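Local coordinates for TIGR00266 family protein (PDB 1YOX) that is of unknown function but is a mainly beta, cupin-clan member of the AIM24 (mitochondrial biogenesis) family that assembles here as a trimer, at residues L225-S228 with R229-R233; N38-T41 with G42-F46; R176-T179 with G180-V183. All blocks are in the same frame, centred on the assembly; numbering follows the deposited sequence.

Interaction 1 of 3, residues L225-S228 with R229-R233; sequences LPFS and RLAGR
P226 and R229 meet where the chain enters its C-terminal helix: ring atom CG of P226 lies 3.9 Å from CB of R229. The backbone N of R229 makes only a weak, bent bond to the carbonyl O of P226. Its side chain bends at chi3 (-60°) and carries the guanidinium obliquely past the proline ring to a salt bridge with D178; further bonds go to backbone carbonyls of M37 and, weakly, A36 of the second subunit. L230 takes the same P226 carbonyl from a better direction, its N 2.9 Å from P226 O, nearly straight at 166° and in the carbonyl plane. CB of L230 touches CD1 of L225 at 4.2 Å, and its side chain packs on L230 of the third subunit. A231 N is bonded to F227 O at 2.6 Å, and its methyl CB sits over one face of the F227 ring, 4.1 Å from the centroid, a CH-pi contact displaced toward CE1 and CZ. The ring reaches it because CG is anti to the backbone N of F227 (chi1 172°); Y96 and F140 also meet this ring. G232 continues the helical bonding: its N lies 3.0 Å from S228 O but approaches from above the carbonyl plane. R233 extends the next turn, with CG of R229 over the centre of its guanidinium, whose NH2 is bonded to G35 O of the second subunit. The arrangement is the first turn of an alpha-helix with proline at the N-cap, its carbonyl receiving the first i to i+4 bond, in a helix wedged between subunits of the trimer.

Interaction 2 of 3, residues N38-T41 with G42-F46; sequences NYMT and GDIRF
M40 and I44 face each other across the turn, the selenium of selenomethionine M40 lying 3.6 Å from CG2 of I44. With CG between the backbone N and carbonyl carbon (chi1 52°), the M40 chain runs out extended and crosses the F46 side chain at about a right angle. Its SE stands 4.8 Å from the F46 ring centroid, an oblique Met-aromatic contact on the CD2–CE2 side of the ring. T41 belongs to this packed part too: its side chain meets CD1 of I44, its OG1 is held by Q88 and the N of H89, and I44 N reaches T41 O at 3.3 Å, a weak bond. F80 touches M40, I44 and F46, and V90 touches M40 and I44. The solvent side is looser. CB of D43 points away from 38-41, and R45 is exposed, its NH1 making a weak bond with I44 O at 2.7 Å; R176 of the third subunit bonds to that carbonyl and to T41 O, bringing two like charges close. The geometry is that of a type I beta turn from T41 to I44, linking strands 37-40 and 44-48, outermost in their sheets within this mainly beta chain; the former is continued by a strand of the third subunit.

Interaction 3 of 3, residues R176-T179 with G180-V183; sequences RVDT and GCLV
C181 packs against V177 and D178, and its side chain can be followed outward from the backbone. Its CB lies 3.7 Å from CG1 of V177; V177 places CG1 opposite its own backbone N (chi1 168°), which brings this methyl to C181. The same CB passes the D178 carbonyl, 3.2 Å from D178 O. One bond further, SG stands beside the backbone N (chi1 -73°) and 4.1 Å from CB of D178, while P226 also packs on the cysteine. Backbone bonds close the turn. C181 N donates to D178 O at 2.9 Å, coming from above the carbonyl plane with a bent 140° angle, and L182 N reaches T179 O at 3.4 Å, straight but weak. This i to i+3 pairing marks a short 3-10 turn joining strand 173-178 to strand 182-185, which belong to different antiparallel sheets of the cupin-clan, mainly beta fold. T179 is tied to strand 210-216 through OG1, bonded to the hydroxyl of T212. The D178 carboxylate instead leaves the turn for a salt bridge with R229, and V177 and R176 pair with a strand of the second subunit, extending the sheet across the interface.

Interactions 1 and 3 are neighbours, centres about 12 Å apart, joined by the salt bridge R229 NH2 to D178 OD2 at 2.7 Å and by packing of P226 CG on C181 SG at 3.8 Å, so the helix start rests on the 3-10 turn. Interaction 2 lies far off in the same chain, centres about 30 Å from interaction 1 and 34 Å from interaction 3, on the other side of the chain's centre from the latter. The trimer brings the regions together: R176, in interaction 3, bonds to I44 O of the second subunit, and R229 to M37 O, at the start of that copy's strand 37-40. No active site or ligand is established.

Interaction 1 of 3, residues L225-S228 with R229-R233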
ATOM      1  N   LEU C 225       9.412  -1.588  -2.147  1.00 33.56           N
ATOM      2  CA  LEU C 225       8.727  -0.305  -2.283  1.00 32.61           C
ATOM      3  C   LEU C 225       9.024   0.575  -1.088  1.00 32.53           C
ATOM      4  O   LEU C 225       8.172   0.775  -0.224  1.00 31.18           O
ATOM      5  CB  LEU C 225       7.218  -0.455  -2.515  1.00 33.39           C
ATOM      6  CG  LEU C 225       6.397   0.857  -2.629  1.00 32.73           C
ATOM      7  CD1 LEU C 225       6.837   1.747  -3.766  1.00 29.56           C
ATOM      8  CD2 LEU C 225       4.926   0.551  -2.730  1.00 32.71           C
ATOM      9  N   PRO C 226      10.239   1.153  -1.081  1.00 32.72           N
ATOM     10  CA  PRO C 226      10.672   1.968   0.016  1.00 32.90           C
ATOM     11  C   PRO C 226       9.853   3.251   0.026  1.00 33.00           C
ATOM     12  O   PRO C 226       9.376   3.696  -1.029  1.00 32.61           O
ATOM     13  CB  PRO C 226      12.154   2.239  -0.291  1.00 33.15           C
ATOM     14  CG  PRO C 226      12.337   2.014  -1.744  1.00 32.79           C
ATOM     15  CD  PRO C 226      11.230   1.092  -2.181  1.00 32.78           C
ATOM     16  N   PHE C 227       9.650   3.786   1.222  1.00 32.94           N
ATOM     17  CA  PHE C 227       8.854   4.972   1.418  1.00 34.01           C
ATOM     18  C   PHE C 227       9.369   6.136   0.556  1.00 34.74           C
ATOM     19  O   PHE C 227       8.593   6.997   0.095  1.00 35.29           O
ATOM     20  CB  PHE C 227       8.898   5.345   2.903  1.00 33.63           C
ATOM     21  CG  PHE C 227       8.276   6.672   3.219  1.00 33.62           C
ATOM     22  CD1 PHE C 227       6.908   6.864   3.096  1.00 32.96           C
ATOM     23  CD2 PHE C 227       9.059   7.721   3.663  1.00 33.85           C
ATOM     24  CE1 PHE C 227       6.338   8.065   3.401  1.00 32.01           C
ATOM     25  CE2 PHE C 227       8.488   8.931   3.975  1.00 33.13           C
ATOM     26  CZ  PHE C 227       7.137   9.112   3.825  1.00 33.12           C
ATOM     27  N   SER C 228      10.684   6.157   0.362  1.00 35.27           N
ATOM     28  CA  SER C 228      11.361   7.248  -0.330  1.00 35.59           C
ATOM     29  C   SER C 228      10.976   7.231  -1.784  1.00 34.99           C
ATOM     30  O   SER C 228      10.824   8.283  -2.408  1.00 35.03           O
ATOM     31  CB  SER C 228      12.878   7.099  -0.188  1.00 35.40           C
ATOM     32  OG  SER C 228      13.282   5.764  -0.440  1.00 38.01           O
ATOM     33  N   ARG C 229      10.821   6.028  -2.324  1.00 33.74           N
ATOM     34  CA  ARG C 229      10.340   5.905  -3.668  1.00 33.30           C
ATOM     35  C   ARG C 229       8.845   6.200  -3.742  1.00 33.23           C
ATOM     36  O   ARG C 229       8.385   6.904  -4.667  1.00 32.68           O
ATOM     37  CB  ARG C 229      10.671   4.538  -4.252  1.00 32.88           C
ATOM     38  CG  ARG C 229      10.082   4.337  -5.623  1.00 32.88           C
ATOM     39  CD  ARG C 229      10.322   2.946  -6.136  1.00 35.97           C
ATOM     40  NE  ARG C 229      11.762   2.648  -6.227  1.00 37.19           N
ATOM     41  CZ  ARG C 229      12.283   1.578  -6.824  1.00 35.15           C
ATOM     42  NH1 ARG C 229      11.493   0.687  -7.400  1.00 35.22           N
ATOM     43  NH2 ARG C 229      13.600   1.403  -6.840  1.00 35.39           N
ATOM     44  N   LEU C 230       8.087   5.677  -2.773  1.00 32.08           N
ATOM     45  CA  LEU C 230       6.648   5.930  -2.737  1.00 31.20           C
ATOM     46  C   LEU C 230       6.424   7.442  -2.611  1.00 30.79           C
ATOM     47  O   LEU C 230       5.790   8.041  -3.473  1.00 30.14           O
ATOM     48  CB  LEU C 230       5.971   5.196  -1.564  1.00 31.16           C
ATOM     49  CG  LEU C 230       4.498   4.733  -1.533  1.00 30.54           C
ATOM     50  CD1 LEU C 230       3.905   4.698  -0.099  1.00 28.30           C
ATOM     51  CD2 LEU C 230       3.586   5.463  -2.455  1.00 29.81           C
ATOM     52  N   ALA C 231       6.961   8.059  -1.555  1.00 30.39           N
ATOM     53  CA  ALA C 231       6.712   9.489  -1.301  1.00 30.68           C
ATOM     54  C   ALA C 231       7.245  10.346  -2.437  1.00 32.07           C
ATOM     55  O   ALA C 231       6.538  11.244  -2.908  1.00 31.31           O
ATOM     56  CB  ALA C 231       7.308   9.920  -0.014  1.00 30.47           C
ATOM     57  N   GLY C 232       8.476  10.051  -2.881  1.00 33.05           N
ATOM     58  CA  GLY C 232       9.124  10.780  -3.974  1.00 34.69           C
ATOM     59  C   GLY C 232       8.319  10.834  -5.257  1.00 36.26           C
ATOM     60  O   GLY C 232       8.061  11.935  -5.794  1.00 37.00           O
ATOM     61  N   ARG C 233       7.906   9.672  -5.770  1.00 37.48           N
ATOM     62  CA  ARG C 233       7.125   9.651  -7.025  1.00 39.06           C
ATOM     63  C   ARG C 233       5.765  10.333  -6.872  1.00 39.58           C
ATOM     64  O   ARG C 233       5.251  10.920  -7.815  1.00 40.54           O
ATOM     65  CB  ARG C 233       6.919   8.231  -7.554  1.00 39.54           C
ATOM     66  CG  ARG C 233       8.194   7.383  -7.749  1.00 44.25           C
ATOM     67  CD  ARG C 233       9.103   7.764  -8.967  1.00 48.78           C
ATOM     68  NE  ARG C 233      10.476   7.297  -8.713  1.00 52.77           N
ATOM     69  CZ  ARG C 233      10.941   6.076  -8.996  1.00 54.64           C
ATOM     70  NH1 ARG C 233      10.160   5.170  -9.593  1.00 55.81           N
ATOM     71  NH2 ARG C 233      12.200   5.757  -8.684  1.00 53.39           N
TER

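Interaction 2 of 3, residues N38-T41 with G42-F46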
ATOM      1  N   ASN C  38      -0.946   2.239  16.794  1.00 36.31           N
ATOM      2  CA  ASN C  38      -2.340   2.133  16.330  1.00 36.60           C
ATOM      3  C   ASN C  38      -3.350   2.101  17.472  1.00 37.09           C
ATOM      4  O   ASN C  38      -4.435   2.697  17.359  1.00 37.59           O
ATOM      5  CB  ASN C  38      -2.579   0.852  15.556  1.00 36.92           C
ATOM      6  CG  ASN C  38      -1.728   0.717  14.313  1.00 38.61           C
ATOM      7  OD1 ASN C  38      -1.359  -0.401  13.961  1.00 43.58           O
ATOM      8  ND2 ASN C  38      -1.450   1.817  13.620  1.00 37.11           N
ATOM      9  N   TYR C  39      -3.035   1.338  18.525  1.00 36.43           N
ATOM     10  CA  TYR C  39      -3.916   1.186  19.667  1.00 36.60           C
ATOM     11  C   TYR C  39      -3.194   0.674  20.900  1.00 37.51           C
ATOM     12  O   TYR C  39      -2.145   0.045  20.821  1.00 36.77           O
ATOM     13  CB  TYR C  39      -5.153   0.306  19.354  1.00 36.12           C
ATOM     14  CG  TYR C  39      -4.841  -1.159  19.088  1.00 35.48           C
ATOM     15  CD1 TYR C  39      -4.791  -1.637  17.783  1.00 33.02           C
ATOM     16  CD2 TYR C  39      -4.587  -2.060  20.133  1.00 35.31           C
ATOM     17  CE1 TYR C  39      -4.496  -2.951  17.506  1.00 34.84           C
ATOM     18  CE2 TYR C  39      -4.272  -3.409  19.852  1.00 36.65           C
ATOM     19  CZ  TYR C  39      -4.239  -3.839  18.529  1.00 35.76           C
ATOM     20  OH  TYR C  39      -3.946  -5.146  18.177  1.00 37.17           O
HETATM   21  N   MSE C  40      -3.794   0.946  22.048  1.00 38.63           N
HETATM   22  CA  MSE C  40      -3.280   0.469  23.315  1.00 41.37           C
HETATM   23  C   MSE C  40      -4.421   0.234  24.290  1.00 39.66           C
HETATM   24  O   MSE C  40      -5.394   0.995  24.333  1.00 39.43           O
HETATM   25  CB  MSE C  40      -2.202   1.412  23.896  1.00 41.06           C
HETATM   26  CG  MSE C  40      -2.587   2.854  23.988  1.00 43.50           C
HETATM   27 SE   MSE C  40      -1.093   4.089  24.420  1.00 49.61          SE
HETATM   28  CE  MSE C  40      -2.204   5.726  24.069  1.00 45.77           C
ATOM     29  N   THR C  41      -4.286  -0.851  25.042  1.00 38.85           N
ATOM     30  CA  THR C  41      -5.194  -1.193  26.133  1.00 38.15           C
ATOM     31  C   THR C  41      -4.999  -0.294  27.358  1.00 38.92           C
ATOM     32  O   THR C  41      -4.123   0.583  27.386  1.00 38.11           O
ATOM     33  CB  THR C  41      -5.096  -2.717  26.518  1.00 37.94           C
ATOM     34  OG1 THR C  41      -3.750  -3.035  26.863  1.00 36.71           O
ATOM     35  CG2 THR C  41      -5.538  -3.616  25.381  1.00 34.14           C
ATOM     36  N   GLY C  42      -5.818  -0.539  28.380  1.00 39.71           N
ATOM     37  CA  GLY C  42      -6.172   0.479  29.371  1.00 40.35           C
ATOM     38  C   GLY C  42      -5.085   0.954  30.300  1.00 41.20           C
ATOM     39  O   GLY C  42      -5.015   2.144  30.622  1.00 41.71           O
ATOM     40  N   ASP C  43      -4.233   0.045  30.744  1.00 41.77           N
ATOM     41  CA  ASP C  43      -3.196   0.419  31.711  1.00 43.01           C
ATOM     42  C   ASP C  43      -1.828   0.595  31.070  1.00 42.50           C
ATOM     43  O   ASP C  43      -0.821   0.549  31.772  1.00 41.98           O
ATOM     44  CB  ASP C  43      -3.120  -0.605  32.872  1.00 44.00           C
ATOM     45  CG  ASP C  43      -4.504  -1.061  33.367  1.00 46.48           C
ATOM     46  OD1 ASP C  43      -4.609  -2.212  33.855  1.00 46.79           O
ATOM     47  OD2 ASP C  43      -5.484  -0.277  33.255  1.00 49.93           O
ATOM     48  N   ILE C  44      -1.792   0.753  29.740  1.00 43.27           N
ATOM     49  CA  ILE C  44      -0.579   1.233  29.030  1.00 43.49           C
ATOM     50  C   ILE C  44      -0.359   2.734  29.225  1.00 44.20           C
ATOM     51  O   ILE C  44      -1.232   3.522  28.942  1.00 43.75           O
ATOM     52  CB  ILE C  44      -0.582   0.901  27.511  1.00 43.66           C
ATOM     53  CG1 ILE C  44      -0.191  -0.555  27.297  1.00 42.67           C
ATOM     54  CG2 ILE C  44       0.446   1.773  26.726  1.00 42.47           C
ATOM     55  CD1 ILE C  44      -1.341  -1.378  26.948  1.00 46.22           C
ATOM     56  N   ARG C  45       0.805   3.096  29.744  1.00 46.07           N
ATOM     57  CA  ARG C  45       1.258   4.486  29.821  1.00 48.71           C
ATOM     58  C   ARG C  45       2.452   4.723  28.880  1.00 49.82           C
ATOM     59  O   ARG C  45       3.280   3.825  28.636  1.00 49.00           O
ATOM     60  CB  ARG C  45       1.671   4.849  31.257  1.00 49.35           C
ATOM     61  CG  ARG C  45       0.544   4.798  32.320  1.00 51.41           C
ATOM     62  CD  ARG C  45      -0.482   5.917  32.149  1.00 54.67           C
ATOM     63  NE  ARG C  45      -1.758   5.560  32.763  1.00 56.39           N
ATOM     64  CZ  ARG C  45      -2.795   5.037  32.110  1.00 57.48           C
ATOM     65  NH1 ARG C  45      -2.732   4.799  30.801  1.00 57.59           N
ATOM     66  NH2 ARG C  45      -3.899   4.738  32.777  1.00 56.47           N
ATOM     67  N   PHE C  46       2.535   5.939  28.362  1.00 51.78           N
ATOM     68  CA  PHE C  46       3.564   6.308  27.379  1.00 53.89           C
ATOM     69  C   PHE C  46       4.326   7.560  27.813  1.00 55.48           C
ATOM     70  O   PHE C  46       3.725   8.521  28.312  1.00 55.89           O
ATOM     71  CB  PHE C  46       2.923   6.531  26.013  1.00 53.77           C
ATOM     72  CG  PHE C  46       1.723   7.432  26.053  1.00 54.40           C
ATOM     73  CD1 PHE C  46       1.873   8.817  26.078  1.00 55.06           C
ATOM     74  CD2 PHE C  46       0.446   6.897  26.078  1.00 54.59           C
ATOM     75  CE1 PHE C  46       0.761   9.662  26.123  1.00 56.60           C
ATOM     76  CE2 PHE C  46      -0.678   7.725  26.118  1.00 55.46           C
ATOM     77  CZ  PHE C  46      -0.522   9.113  26.141  1.00 56.16           C
TER

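Interaction 3 of 3, residues R176-T179 with G180-V183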
ATOM      1  N   ARG C 176      24.656  -4.445  -5.371  1.00 50.40           N
ATOM      2  CA  ARG C 176      24.320  -3.051  -5.618  1.00 48.87           C
ATOM      3  C   ARG C 176      22.802  -2.881  -5.497  1.00 46.71           C
ATOM      4  O   ARG C 176      22.019  -3.628  -6.101  1.00 45.70           O
ATOM      5  CB  ARG C 176      24.818  -2.585  -6.989  1.00 48.84           C
ATOM      6  CG  ARG C 176      26.304  -2.101  -7.026  1.00 51.48           C
ATOM      7  CD  ARG C 176      26.842  -2.039  -8.485  1.00 50.39           C
ATOM      8  NE  ARG C 176      26.607  -3.313  -9.179  1.00 52.63           N
ATOM      9  CZ  ARG C 176      26.354  -3.440 -10.483  1.00 53.73           C
ATOM     10  NH1 ARG C 176      26.301  -2.362 -11.275  1.00 53.05           N
ATOM     11  NH2 ARG C 176      26.142  -4.654 -10.997  1.00 52.28           N
ATOM     12  N   VAL C 177      22.408  -1.900  -4.694  1.00 44.59           N
ATOM     13  CA  VAL C 177      21.020  -1.702  -4.318  1.00 42.84           C
ATOM     14  C   VAL C 177      20.638  -0.234  -4.525  1.00 42.05           C
ATOM     15  O   VAL C 177      21.354   0.670  -4.060  1.00 40.61           O
ATOM     16  CB  VAL C 177      20.800  -2.137  -2.819  1.00 43.00           C
ATOM     17  CG1 VAL C 177      19.447  -1.683  -2.290  1.00 43.77           C
ATOM     18  CG2 VAL C 177      20.956  -3.650  -2.641  1.00 40.51           C
ATOM     19  N   ASP C 178      19.514   0.010  -5.208  1.00 41.69           N
ATOM     20  CA  ASP C 178      18.876   1.340  -5.143  1.00 41.99           C
ATOM     21  C   ASP C 178      18.782   1.790  -3.683  1.00 40.88           C
ATOM     22  O   ASP C 178      18.317   1.060  -2.829  1.00 40.27           O
ATOM     23  CB  ASP C 178      17.497   1.367  -5.806  1.00 42.88           C
ATOM     24  CG  ASP C 178      16.898   2.793  -5.880  1.00 44.63           C
ATOM     25  OD1 ASP C 178      17.648   3.789  -5.922  1.00 47.91           O
ATOM     26  OD2 ASP C 178      15.664   2.923  -5.912  1.00 47.69           O
ATOM     27  N   THR C 179      19.272   2.988  -3.401  1.00 40.70           N
ATOM     28  CA  THR C 179      19.613   3.367  -2.031  1.00 39.76           C
ATOM     29  C   THR C 179      18.490   3.246  -0.997  1.00 39.47           C
ATOM     30  O   THR C 179      18.697   2.689   0.071  1.00 40.15           O
ATOM     31  CB  THR C 179      20.369   4.710  -2.006  1.00 40.34           C
ATOM     32  OG1 THR C 179      21.697   4.481  -2.503  1.00 40.69           O
ATOM     33  CG2 THR C 179      20.467   5.294  -0.599  1.00 38.55           C
ATOM     34  N   GLY C 180      17.292   3.713  -1.316  1.00 38.92           N
ATOM     35  CA  GLY C 180      16.182   3.605  -0.367  1.00 37.57           C
ATOM     36  C   GLY C 180      15.711   2.184  -0.088  1.00 36.97           C
ATOM     37  O   GLY C 180      15.068   1.950   0.930  1.00 36.17           O
ATOM     38  N   CYS C 181      16.026   1.255  -0.995  1.00 36.26           N
ATOM     39  CA  CYS C 181      15.662  -0.157  -0.885  1.00 36.92           C
ATOM     40  C   CYS C 181      16.353  -0.944   0.230  1.00 37.16           C
ATOM     41  O   CYS C 181      15.969  -2.078   0.514  1.00 38.68           O
ATOM     42  CB  CYS C 181      15.873  -0.876  -2.224  1.00 36.10           C
ATOM     43  SG  CYS C 181      14.654  -0.436  -3.437  1.00 37.05           S
ATOM     44  N   LEU C 182      17.353  -0.362   0.870  1.00 37.53           N
ATOM     45  CA  LEU C 182      17.992  -1.023   2.005  1.00 37.90           C
ATOM     46  C   LEU C 182      17.209  -0.896   3.316  1.00 38.13           C
ATOM     47  O   LEU C 182      17.138   0.174   3.896  1.00 38.74           O
ATOM     48  CB  LEU C 182      19.419  -0.495   2.193  1.00 37.94           C
ATOM     49  CG  LEU C 182      20.407  -1.248   3.113  1.00 37.79           C
ATOM     50  CD1 LEU C 182      20.518  -2.688   2.750  1.00 35.17           C
ATOM     51  CD2 LEU C 182      21.799  -0.582   3.082  1.00 37.52           C
ATOM     52  N   VAL C 183      16.652  -1.996   3.782  1.00 38.43           N
ATOM     53  CA  VAL C 183      16.000  -2.041   5.081  1.00 40.02           C
ATOM     54  C   VAL C 183      16.984  -2.131   6.244  1.00 40.93           C
ATOM     55  O   VAL C 183      17.083  -1.202   7.063  1.00 40.85           O
ATOM     56  CB  VAL C 183      14.996  -3.226   5.169  1.00 39.60           C
ATOM     57  CG1 VAL C 183      14.268  -3.229   6.530  1.00 40.71           C
ATOM     58  CG2 VAL C 183      14.002  -3.138   4.048  1.00 39.65           C
TER